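Local coordinates for protein transmembrane oligosaccharyl transferase (Archaeoglobus fulgidus, PDB 3WAJ) that is an archaeal membrane protein of the STT3/AglB oligosaccharyl transferase family, pairing a transmembrane helical region with soluble domains and carrying a zinc ion, at residues H162-T176 and T207-I221. Numbering follows the deposited sequence.
Sequences HHIWEAFWQVSALGT and TIGLYVLSWGAGFII. With ZN (zinc ion), chain B; SO4 (sulfate ion), chain C.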
ATOM      1  N   HIS A 162      -8.241  -0.240  -7.006  1.00 28.03           N
ATOM      2  CA  HIS A 162      -8.576  -0.806  -8.303  1.00 36.36           C
ATOM      3  C   HIS A 162      -8.466  -2.339  -8.369  1.00 40.75           C
ATOM      4  O   HIS A 162      -8.754  -2.937  -9.409  1.00 43.90           O
ATOM      5  CB  HIS A 162      -7.723  -0.156  -9.403  1.00 29.39           C
ATOM      6  CG  HIS A 162      -6.247  -0.303  -9.189  1.00 36.56           C
ATOM      7  ND1 HIS A 162      -5.390   0.781  -9.137  1.00 38.56           N
ATOM      8  CD2 HIS A 162      -5.471  -1.402  -9.020  1.00 37.22           C
ATOM      9  CE1 HIS A 162      -4.150   0.351  -8.943  1.00 33.37           C
ATOM     10  NE2 HIS A 162      -4.176  -0.968  -8.869  1.00 38.23           N
ATOM     11  N   HIS A 163      -8.050  -2.979  -7.277  1.00 38.30           N
ATOM     12  CA  HIS A 163      -7.804  -4.431  -7.327  1.00 38.66           C
ATOM     13  C   HIS A 163      -9.097  -5.232  -7.539  1.00 38.14           C
ATOM     14  O   HIS A 163      -9.091  -6.266  -8.210  1.00 36.12           O
ATOM     15  CB  HIS A 163      -7.020  -4.939  -6.094  1.00 31.81           C
ATOM     16  CG  HIS A 163      -5.775  -4.170  -5.808  1.00 34.82           C
ATOM     17  ND1 HIS A 163      -4.655  -4.226  -6.626  1.00 32.01           N
ATOM     18  CD2 HIS A 163      -5.447  -3.308  -4.805  1.00 32.21           C
ATOM     19  CE1 HIS A 163      -3.714  -3.431  -6.140  1.00 36.23           C
ATOM     20  NE2 HIS A 163      -4.175  -2.877  -5.028  1.00 35.86           N
ATOM     21  N   ILE A 164     -10.209  -4.774  -6.969  1.00 36.10           N
ATOM     22  CA  ILE A 164     -11.471  -5.456  -7.240  1.00 39.86           C
ATOM     23  C   ILE A 164     -11.793  -5.340  -8.724  1.00 43.98           C
ATOM     24  O   ILE A 164     -12.302  -6.281  -9.323  1.00 47.19           O
ATOM     25  CB  ILE A 164     -12.657  -4.962  -6.351  1.00 47.83           C
ATOM     26  CG1 ILE A 164     -13.949  -5.711  -6.717  1.00 42.13           C
ATOM     27  CG2 ILE A 164     -12.867  -3.461  -6.476  1.00 47.70           C
ATOM     28  CD1 ILE A 164     -13.913  -7.199  -6.392  1.00 32.61           C
ATOM     29  N   TRP A 165     -11.439  -4.209  -9.331  1.00 41.02           N
ATOM     30  CA  TRP A 165     -11.789  -3.973 -10.728  1.00 41.32           C
ATOM     31  C   TRP A 165     -10.886  -4.688 -11.714  1.00 40.36           C
ATOM     32  O   TRP A 165     -11.297  -4.977 -12.843  1.00 49.81           O
ATOM     33  CB  TRP A 165     -11.856  -2.475 -11.016  1.00 44.06           C
ATOM     34  CG  TRP A 165     -12.890  -1.808 -10.149  1.00 44.77           C
ATOM     35  CD1 TRP A 165     -12.666  -0.995  -9.071  1.00 43.89           C
ATOM     36  CD2 TRP A 165     -14.310  -1.923 -10.277  1.00 43.46           C
ATOM     37  NE1 TRP A 165     -13.861  -0.587  -8.532  1.00 41.87           N
ATOM     38  CE2 TRP A 165     -14.889  -1.140  -9.255  1.00 46.95           C
ATOM     39  CE3 TRP A 165     -15.150  -2.603 -11.163  1.00 42.70           C
ATOM     40  CZ2 TRP A 165     -16.279  -1.025  -9.090  1.00 50.04           C
ATOM     41  CZ3 TRP A 165     -16.524  -2.490 -11.001  1.00 47.45           C
ATOM     42  CH2 TRP A 165     -17.076  -1.706  -9.971  1.00 50.50           C
ATOM     43  N   GLU A 166      -9.652  -4.955 -11.302  1.00 35.24           N
ATOM     44  CA  GLU A 166      -8.802  -5.849 -12.066  1.00 39.88           C
ATOM     45  C   GLU A 166      -9.520  -7.186 -12.166  1.00 41.48           C
ATOM     46  O   GLU A 166      -9.686  -7.728 -13.249  1.00 41.44           O
ATOM     47  CB  GLU A 166      -7.463  -6.058 -11.366  1.00 38.62           C
ATOM     48  CG  GLU A 166      -6.537  -4.886 -11.388  1.00 33.05           C
ATOM     49  CD  GLU A 166      -5.281  -5.170 -10.608  1.00 36.01           C
ATOM     50  OE1 GLU A 166      -5.066  -4.512  -9.564  1.00 40.77           O
ATOM     51  OE2 GLU A 166      -4.517  -6.073 -11.019  1.00 33.33           O
ATOM     52  N   ALA A 167      -9.954  -7.715 -11.025  1.00 38.98           N
ATOM     53  CA  ALA A 167     -10.638  -9.006 -11.027  1.00 43.25           C
ATOM     54  C   ALA A 167     -11.928  -8.954 -11.847  1.00 46.96           C
ATOM     55  O   ALA A 167     -12.170  -9.806 -12.704  1.00 50.98           O
ATOM     56  CB  ALA A 167     -10.913  -9.486  -9.616  1.00 40.09           C
ATOM     57  N   PHE A 168     -12.738  -7.933 -11.605  1.00 40.47           N
ATOM     58  CA  PHE A 168     -14.031  -7.808 -12.262  1.00 41.92           C
ATOM     59  C   PHE A 168     -13.878  -7.724 -13.786  1.00 48.37           C
ATOM     60  O   PHE A 168     -14.541  -8.450 -14.514  1.00 55.57           O
ATOM     61  CB  PHE A 168     -14.783  -6.588 -11.712  1.00 42.99           C
ATOM     62  CG  PHE A 168     -16.198  -6.448 -12.223  1.00 42.17           C
ATOM     63  CD1 PHE A 168     -17.270  -6.781 -11.415  1.00 40.59           C
ATOM     64  CD2 PHE A 168     -16.452  -5.954 -13.501  1.00 49.00           C
ATOM     65  CE1 PHE A 168     -18.568  -6.639 -11.866  1.00 41.67           C
ATOM     66  CE2 PHE A 168     -17.746  -5.820 -13.966  1.00 50.40           C
ATOM     67  CZ  PHE A 168     -18.809  -6.161 -13.145  1.00 45.75           C
ATOM     68  N   TRP A 169     -13.019  -6.843 -14.282  1.00 45.48           N
ATOM     69  CA  TRP A 169     -12.907  -6.715 -15.730  1.00 47.11           C
ATOM     70  C   TRP A 169     -12.149  -7.879 -16.380  1.00 52.50           C
ATOM     71  O   TRP A 169     -12.396  -8.203 -17.544  1.00 62.55           O
ATOM     72  CB  TRP A 169     -12.339  -5.340 -16.142  1.00 40.51           C
ATOM     73  CG  TRP A 169     -13.254  -4.192 -15.746  1.00 43.73           C
ATOM     74  CD1 TRP A 169     -12.985  -3.193 -14.843  1.00 44.81           C
ATOM     75  CD2 TRP A 169     -14.594  -3.952 -16.215  1.00 43.95           C
ATOM     76  NE1 TRP A 169     -14.066  -2.347 -14.737  1.00 41.62           N
ATOM     77  CE2 TRP A 169     -15.066  -2.792 -15.561  1.00 45.03           C
ATOM     78  CE3 TRP A 169     -15.435  -4.605 -17.121  1.00 43.89           C
ATOM     79  CZ2 TRP A 169     -16.351  -2.269 -15.793  1.00 43.17           C
ATOM     80  CZ3 TRP A 169     -16.702  -4.090 -17.352  1.00 42.72           C
ATOM     81  CH2 TRP A 169     -17.151  -2.933 -16.688  1.00 45.66           C
ATOM     82  N   GLN A 170     -11.240  -8.520 -15.649  1.00 46.14           N
ATOM     83  CA  GLN A 170     -10.505  -9.644 -16.234  1.00 47.45           C
ATOM     84  C   GLN A 170     -11.450 -10.812 -16.496  1.00 49.44           C
ATOM     85  O   GLN A 170     -11.504 -11.345 -17.609  1.00 44.64           O
ATOM     86  CB  GLN A 170      -9.353 -10.114 -15.346  1.00 47.11           C
ATOM     87  CG  GLN A 170      -8.489 -11.179 -16.023  1.00 50.15           C
ATOM     88  CD  GLN A 170      -7.663 -11.980 -15.037  1.00 53.11           C
ATOM     89  OE1 GLN A 170      -6.432 -11.880 -15.004  1.00 61.01           O
ATOM     90  NE2 GLN A 170      -8.337 -12.781 -14.224  1.00 45.94           N
ATOM     91  N   VAL A 171     -12.186 -11.198 -15.456  1.00 50.59           N
ATOM     92  CA  VAL A 171     -13.204 -12.238 -15.554  1.00 52.95           C
ATOM     93  C   VAL A 171     -14.260 -11.865 -16.594  1.00 57.19           C
ATOM     94  O   VAL A 171     -14.640 -12.691 -17.424  1.00 66.18           O
ATOM     95  CB  VAL A 171     -13.857 -12.502 -14.191  1.00 48.46           C
ATOM     96  CG1 VAL A 171     -14.902 -13.616 -14.291  1.00 42.78           C
ATOM     97  CG2 VAL A 171     -12.791 -12.873 -13.174  1.00 44.95           C
ATOM     98  N   SER A 172     -14.724 -10.620 -16.543  1.00 49.12           N
ATOM     99  CA  SER A 172     -15.662 -10.095 -17.532  1.00 46.58           C
ATOM    100  C   SER A 172     -15.123 -10.272 -18.931  1.00 53.75           C
ATOM    101  O   SER A 172     -15.859 -10.671 -19.829  1.00 55.82           O
ATOM    102  CB  SER A 172     -15.941  -8.602 -17.305  1.00 42.93           C
ATOM    103  OG  SER A 172     -16.740  -8.404 -16.159  1.00 44.01           O
ATOM    104  N   ALA A 173     -13.841  -9.959 -19.121  1.00 55.99           N
ATOM    105  CA  ALA A 173     -13.235 -10.042 -20.444  1.00 53.86           C
ATOM    106  C   ALA A 173     -13.240 -11.486 -20.953  1.00 57.82           C
ATOM    107  O   ALA A 173     -13.551 -11.732 -22.114  1.00 57.18           O
ATOM    108  CB  ALA A 173     -11.830  -9.467 -20.442  1.00 47.73           C
ATOM    109  N   LEU A 174     -12.915 -12.436 -20.077  1.00 56.36           N
ATOM    110  CA  LEU A 174     -12.930 -13.847 -20.444  1.00 55.51           C
ATOM    111  C   LEU A 174     -14.346 -14.314 -20.816  1.00 58.76           C
ATOM    112  O   LEU A 174     -14.577 -14.822 -21.920  1.00 59.07           O
ATOM    113  CB  LEU A 174     -12.391 -14.697 -19.300  1.00 55.58           C
ATOM    114  CG  LEU A 174     -10.964 -14.448 -18.826  1.00 60.39           C
ATOM    115  CD1 LEU A 174     -10.681 -15.294 -17.597  1.00 65.22           C
ATOM    116  CD2 LEU A 174      -9.947 -14.745 -19.924  1.00 56.60           C
ATOM    117  N   GLY A 175     -15.285 -14.142 -19.890  1.00 54.09           N
ATOM    118  CA  GLY A 175     -16.659 -14.560 -20.095  1.00 57.42           C
ATOM    119  C   GLY A 175     -17.303 -13.932 -21.313  1.00 58.51           C
ATOM    120  O   GLY A 175     -18.028 -14.595 -22.051  1.00 63.83           O
ATOM    121  N   THR A 176     -17.040 -12.650 -21.527  1.00 54.39           N
ATOM    122  CA  THR A 176     -17.599 -11.953 -22.681  1.00 57.95           C
ATOM    123  C   THR A 176     -16.891 -12.358 -23.966  1.00 62.74           C
ATOM    124  O   THR A 176     -17.496 -12.386 -25.041  1.00 64.96           O
ATOM    125  CB  THR A 176     -17.534 -10.419 -22.524  1.00 57.61           C
ATOM    126  OG1 THR A 176     -16.172 -10.012 -22.313  1.00 57.53           O
ATOM    127  CG2 THR A 176     -18.426  -9.944 -21.370  1.00 52.18           C
ATOM    128  N   THR A 207     -14.744  -4.629 -22.342  1.00 49.19           N
ATOM    129  CA  THR A 207     -14.302  -5.185 -21.066  1.00 50.83           C
ATOM    130  C   THR A 207     -12.772  -5.243 -20.995  1.00 47.08           C
ATOM    131  O   THR A 207     -12.189  -4.974 -19.947  1.00 53.76           O
ATOM    132  CB  THR A 207     -14.903  -6.572 -20.809  1.00 52.81           C
ATOM    133  OG1 THR A 207     -14.477  -7.464 -21.843  1.00 49.40           O
ATOM    134  CG2 THR A 207     -16.420  -6.502 -20.791  1.00 52.04           C
ATOM    135  N   ILE A 208     -12.117  -5.578 -22.104  1.00 38.85           N
ATOM    136  CA  ILE A 208     -10.656  -5.516 -22.112  1.00 41.62           C
ATOM    137  C   ILE A 208     -10.186  -4.078 -21.907  1.00 46.20           C
ATOM    138  O   ILE A 208      -9.409  -3.791 -20.986  1.00 45.30           O
ATOM    139  CB  ILE A 208     -10.044  -6.096 -23.387  1.00 45.14           C
ATOM    140  CG1 ILE A 208     -10.222  -7.618 -23.394  1.00 42.79           C
ATOM    141  CG2 ILE A 208      -8.550  -5.730 -23.481  1.00 42.59           C
ATOM    142  CD1 ILE A 208      -9.747  -8.281 -24.652  1.00 41.94           C
ATOM    143  N   GLY A 209     -10.682  -3.178 -22.756  1.00 47.78           N
ATOM    144  CA  GLY A 209     -10.438  -1.754 -22.610  1.00 42.99           C
ATOM    145  C   GLY A 209     -10.584  -1.289 -21.174  1.00 43.18           C
ATOM    146  O   GLY A 209      -9.694  -0.597 -20.651  1.00 42.89           O
ATOM    147  N   LEU A 210     -11.680  -1.680 -20.525  1.00 44.04           N
ATOM    148  CA  LEU A 210     -11.941  -1.228 -19.155  1.00 44.87           C
ATOM    149  C   LEU A 210     -10.931  -1.838 -18.194  1.00 40.39           C
ATOM    150  O   LEU A 210     -10.489  -1.182 -17.242  1.00 36.87           O
ATOM    151  CB  LEU A 210     -13.375  -1.531 -18.734  1.00 44.61           C
ATOM    152  CG  LEU A 210     -14.399  -0.690 -19.491  1.00 45.96           C
ATOM    153  CD1 LEU A 210     -15.814  -0.958 -19.019  1.00 47.97           C
ATOM    154  CD2 LEU A 210     -14.067   0.783 -19.357  1.00 43.78           C
ATOM    155  N   TYR A 211     -10.536  -3.080 -18.471  1.00 35.45           N
ATOM    156  CA  TYR A 211      -9.483  -3.740 -17.692  1.00 34.43           C
ATOM    157  C   TYR A 211      -8.170  -2.928 -17.694  1.00 39.02           C
ATOM    158  O   TYR A 211      -7.648  -2.573 -16.635  1.00 41.62           O
ATOM    159  CB  TYR A 211      -9.277  -5.180 -18.194  1.00 36.37           C
ATOM    160  CG  TYR A 211      -8.251  -5.974 -17.421  1.00 38.55           C
ATOM    161  CD1 TYR A 211      -8.163  -5.876 -16.043  1.00 39.90           C
ATOM    162  CD2 TYR A 211      -7.379  -6.829 -18.070  1.00 39.21           C
ATOM    163  CE1 TYR A 211      -7.222  -6.598 -15.333  1.00 41.69           C
ATOM    164  CE2 TYR A 211      -6.433  -7.559 -17.364  1.00 39.31           C
ATOM    165  CZ  TYR A 211      -6.362  -7.437 -15.997  1.00 39.25           C
ATOM    166  OH  TYR A 211      -5.426  -8.151 -15.285  1.00 42.68           O
ATOM    167  N   VAL A 212      -7.647  -2.610 -18.875  1.00 42.30           N
ATOM    168  CA  VAL A 212      -6.427  -1.796 -18.966  1.00 37.90           C
ATOM    169  C   VAL A 212      -6.652  -0.403 -18.377  1.00 36.68           C
ATOM    170  O   VAL A 212      -5.741   0.201 -17.824  1.00 38.48           O
ATOM    171  CB  VAL A 212      -5.922  -1.673 -20.436  1.00 36.61           C
ATOM    172  CG1 VAL A 212      -4.542  -1.014 -20.487  1.00 32.80           C
ATOM    173  CG2 VAL A 212      -5.877  -3.037 -21.125  1.00 27.50           C
ATOM    174  N   LEU A 213      -7.873   0.112 -18.481  1.00 38.68           N
ATOM    175  CA  LEU A 213      -8.151   1.452 -17.949  1.00 40.50           C
ATOM    176  C   LEU A 213      -8.276   1.428 -16.417  1.00 42.47           C
ATOM    177  O   LEU A 213      -8.227   2.473 -15.766  1.00 38.33           O
ATOM    178  CB  LEU A 213      -9.377   2.087 -18.622  1.00 47.02           C
ATOM    179  CG  LEU A 213      -9.250   2.438 -20.110  1.00 49.50           C
ATOM    180  CD1 LEU A 213     -10.434   3.276 -20.621  1.00 45.41           C
ATOM    181  CD2 LEU A 213      -7.937   3.157 -20.376  1.00 45.85           C
ATOM    182  N   SER A 214      -8.426   0.234 -15.844  1.00 41.82           N
ATOM    183  CA  SER A 214      -8.438   0.086 -14.383  1.00 41.30           C
ATOM    184  C   SER A 214      -7.032  -0.118 -13.859  1.00 37.66           C
ATOM    185  O   SER A 214      -6.708   0.260 -12.736  1.00 30.41           O
ATOM    186  CB  SER A 214      -9.297  -1.100 -13.948  1.00 42.17           C
ATOM    187  OG  SER A 214     -10.629  -0.944 -14.357  1.00 50.04           O
ATOM    188  N   TRP A 215      -6.204  -0.728 -14.695  1.00 37.78           N
ATOM    189  CA  TRP A 215      -4.861  -1.122 -14.314  1.00 39.91           C
ATOM    190  C   TRP A 215      -3.983  -1.201 -15.574  1.00 39.17           C
ATOM    191  O   TRP A 215      -4.249  -2.015 -16.474  1.00 38.51           O
ATOM    192  CB  TRP A 215      -4.938  -2.486 -13.637  1.00 41.94           C
ATOM    193  CG  TRP A 215      -3.674  -2.924 -12.972  1.00 40.81           C
ATOM    194  CD1 TRP A 215      -2.943  -2.220 -12.058  1.00 35.77           C
ATOM    195  CD2 TRP A 215      -3.011  -4.185 -13.138  1.00 29.70           C
ATOM    196  NE1 TRP A 215      -1.861  -2.960 -11.655  1.00 32.92           N
ATOM    197  CE2 TRP A 215      -1.882  -4.182 -12.301  1.00 30.95           C
ATOM    198  CE3 TRP A 215      -3.269  -5.326 -13.918  1.00 34.90           C
ATOM    199  CZ2 TRP A 215      -0.993  -5.264 -12.216  1.00 34.33           C
ATOM    200  CZ3 TRP A 215      -2.392  -6.416 -13.835  1.00 35.74           C
ATOM    201  CH2 TRP A 215      -1.268  -6.373 -12.988  1.00 37.54           C
ATOM    202  N   GLY A 216      -2.945  -0.364 -15.632  1.00 33.82           N
ATOM    203  CA  GLY A 216      -2.111  -0.238 -16.825  1.00 35.42           C
ATOM    204  C   GLY A 216      -1.441  -1.517 -17.315  1.00 38.87           C
ATOM    205  O   GLY A 216      -1.222  -1.694 -18.521  1.00 40.75           O
ATOM    206  N   ALA A 217      -1.130  -2.409 -16.375  1.00 36.78           N
ATOM    207  CA  ALA A 217      -0.488  -3.690 -16.671  1.00 40.13           C
ATOM    208  C   ALA A 217      -1.480  -4.689 -17.248  1.00 39.55           C
ATOM    209  O   ALA A 217      -1.108  -5.820 -17.584  1.00 42.26           O
ATOM    210  CB  ALA A 217       0.154  -4.254 -15.416  1.00 43.52           C
ATOM    211  N   GLY A 218      -2.738  -4.262 -17.364  1.00 37.29           N
ATOM    212  CA  GLY A 218      -3.826  -5.127 -17.793  1.00 40.25           C
ATOM    213  C   GLY A 218      -3.774  -5.545 -19.241  1.00 44.17           C
ATOM    214  O   GLY A 218      -4.568  -6.387 -19.674  1.00 49.57           O
ATOM    215  N   PHE A 219      -2.837  -4.974 -19.996  1.00 43.63           N
ATOM    216  CA  PHE A 219      -2.594  -5.426 -21.370  1.00 42.68           C
ATOM    217  C   PHE A 219      -2.261  -6.922 -21.367  1.00 40.38           C
ATOM    218  O   PHE A 219      -2.390  -7.592 -22.379  1.00 41.34           O
ATOM    219  CB  PHE A 219      -1.438  -4.635 -21.994  1.00 41.20           C
ATOM    220  CG  PHE A 219      -0.121  -4.864 -21.302  1.00 41.27           C
ATOM    221  CD1 PHE A 219       0.697  -5.934 -21.670  1.00 43.59           C
ATOM    222  CD2 PHE A 219       0.278  -4.046 -20.259  1.00 33.97           C
ATOM    223  CE1 PHE A 219       1.892  -6.179 -21.011  1.00 39.43           C
ATOM    224  CE2 PHE A 219       1.477  -4.272 -19.602  1.00 38.23           C
ATOM    225  CZ  PHE A 219       2.287  -5.344 -19.981  1.00 39.51           C
ATOM    226  N   ILE A 220      -1.818  -7.423 -20.217  1.00 39.09           N
ATOM    227  CA  ILE A 220      -1.459  -8.827 -20.039  1.00 42.37           C
ATOM    228  C   ILE A 220      -2.587  -9.796 -20.415  1.00 44.36           C
ATOM    229  O   ILE A 220      -2.323 -10.945 -20.748  1.00 53.44           O
ATOM    230  CB  ILE A 220      -0.983  -9.093 -18.576  1.00 52.03           C
ATOM    231  CG1 ILE A 220      -0.041 -10.292 -18.516  1.00 54.92           C
ATOM    232  CG2 ILE A 220      -2.173  -9.324 -17.646  1.00 47.13           C
ATOM    233  CD1 ILE A 220       1.113 -10.200 -19.452  1.00 63.99           C
ATOM    234  N   ILE A 221      -3.840  -9.344 -20.371  1.00 41.07           N
ATOM    235  CA  ILE A 221      -4.956 -10.186 -20.802  1.00 39.91           C
ATOM    236  C   ILE A 221      -4.843 -10.485 -22.305  1.00 49.85           C
ATOM    237  O   ILE A 221      -5.363 -11.490 -22.792  1.00 54.53           O
ATOM    238  CB  ILE A 221      -6.326  -9.532 -20.473  1.00 48.11           C
ATOM    239  CG1 ILE A 221      -7.479 -10.493 -20.754  1.00 47.36           C
ATOM    240  CG2 ILE A 221      -6.540  -8.285 -21.295  1.00 49.74           C
ATOM    241  CD1 ILE A 221      -7.458 -11.722 -19.895  1.00 49.58           C
TER
HETATM  242 ZN    ZN B 901      -3.487  -1.120  -3.976  1.00 40.25          ZN
HETATM  243  S   SO4 C 902      -0.621  -1.244  -8.086  1.00 53.58           S
HETATM  244  O1  SO4 C 902      -1.026   0.011  -7.439  1.00 50.57           O
HETATM  245  O2  SO4 C 902       0.549  -0.967  -8.925  1.00 57.00           O
HETATM  246  O3  SO4 C 902      -0.287  -2.220  -7.047  1.00 60.19           O
HETATM  247  O4  SO4 C 902      -1.684  -1.806  -8.929  1.00 54.10           O
HETATM  248  O   HOH W   1      -1.128  -1.902  -4.347  1.00 39.00           O
HETATM  249  O   HOH W   2      -3.607   0.336  -5.717  1.00 37.98           O
HETATM  250  O   HOH W   3      -2.800  -0.914  -1.929  1.00 71.69           O
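Trp169 lays one face of its indole against Leu210, whose CB stands over the ring system while CD1 lies 3.6 Å from the centroid of the six-membered ring, a CH-pi contact; Phe168 covers the opposite face. The two transmembrane helices run antiparallel at 160°, with axes 8.3 Å apart. Thr207 is a knob in the hole formed by Trp169, Ser172, Ala173 and Thr176, its OG1 3.2 Å from Ala173 CA and itself hydrogen-bonded to Ala204. Midway, Gln170 CB sits over one face of the Tyr211 ring, and Gly218 CA covers the other; the phenol hydroxyl bonds to Tyr430.

Toward the zinc ion the packing turns polar. With CG anti to the backbone N (chi1 -170°), Trp215 offers one indole face to the Glu166 carboxylate stacked over it, the two planes only 21° apart and OE2 3.2 Å from Trp215 CD2. OE2 is also hydrogen-bonded to the Tyr429 hydroxyl, while OE1 accepts from His163 ND1 at 3.0 Å, tilted out of the imidazole plane. His163 NE2 binds the zinc ion at 2.2 Å, alongside Asp161 and three waters, in a site that also includes Asp47. Glu166 is thus a second-shell residue that fixes the rotation of a metal ligand. Nearby, His162 NE2 donates to O4 of a sulfate, probably from the crystallisation liquor, at 2.6 Å, joined by a weak bond from Trp215 NE1; Arg426 and His81 also bond to the anion. The geometry is consistent with shape-fitted, largely apolar packing joining the helices, while at one end polar groups gather by the zinc ion and a sulfate-occupied pocket.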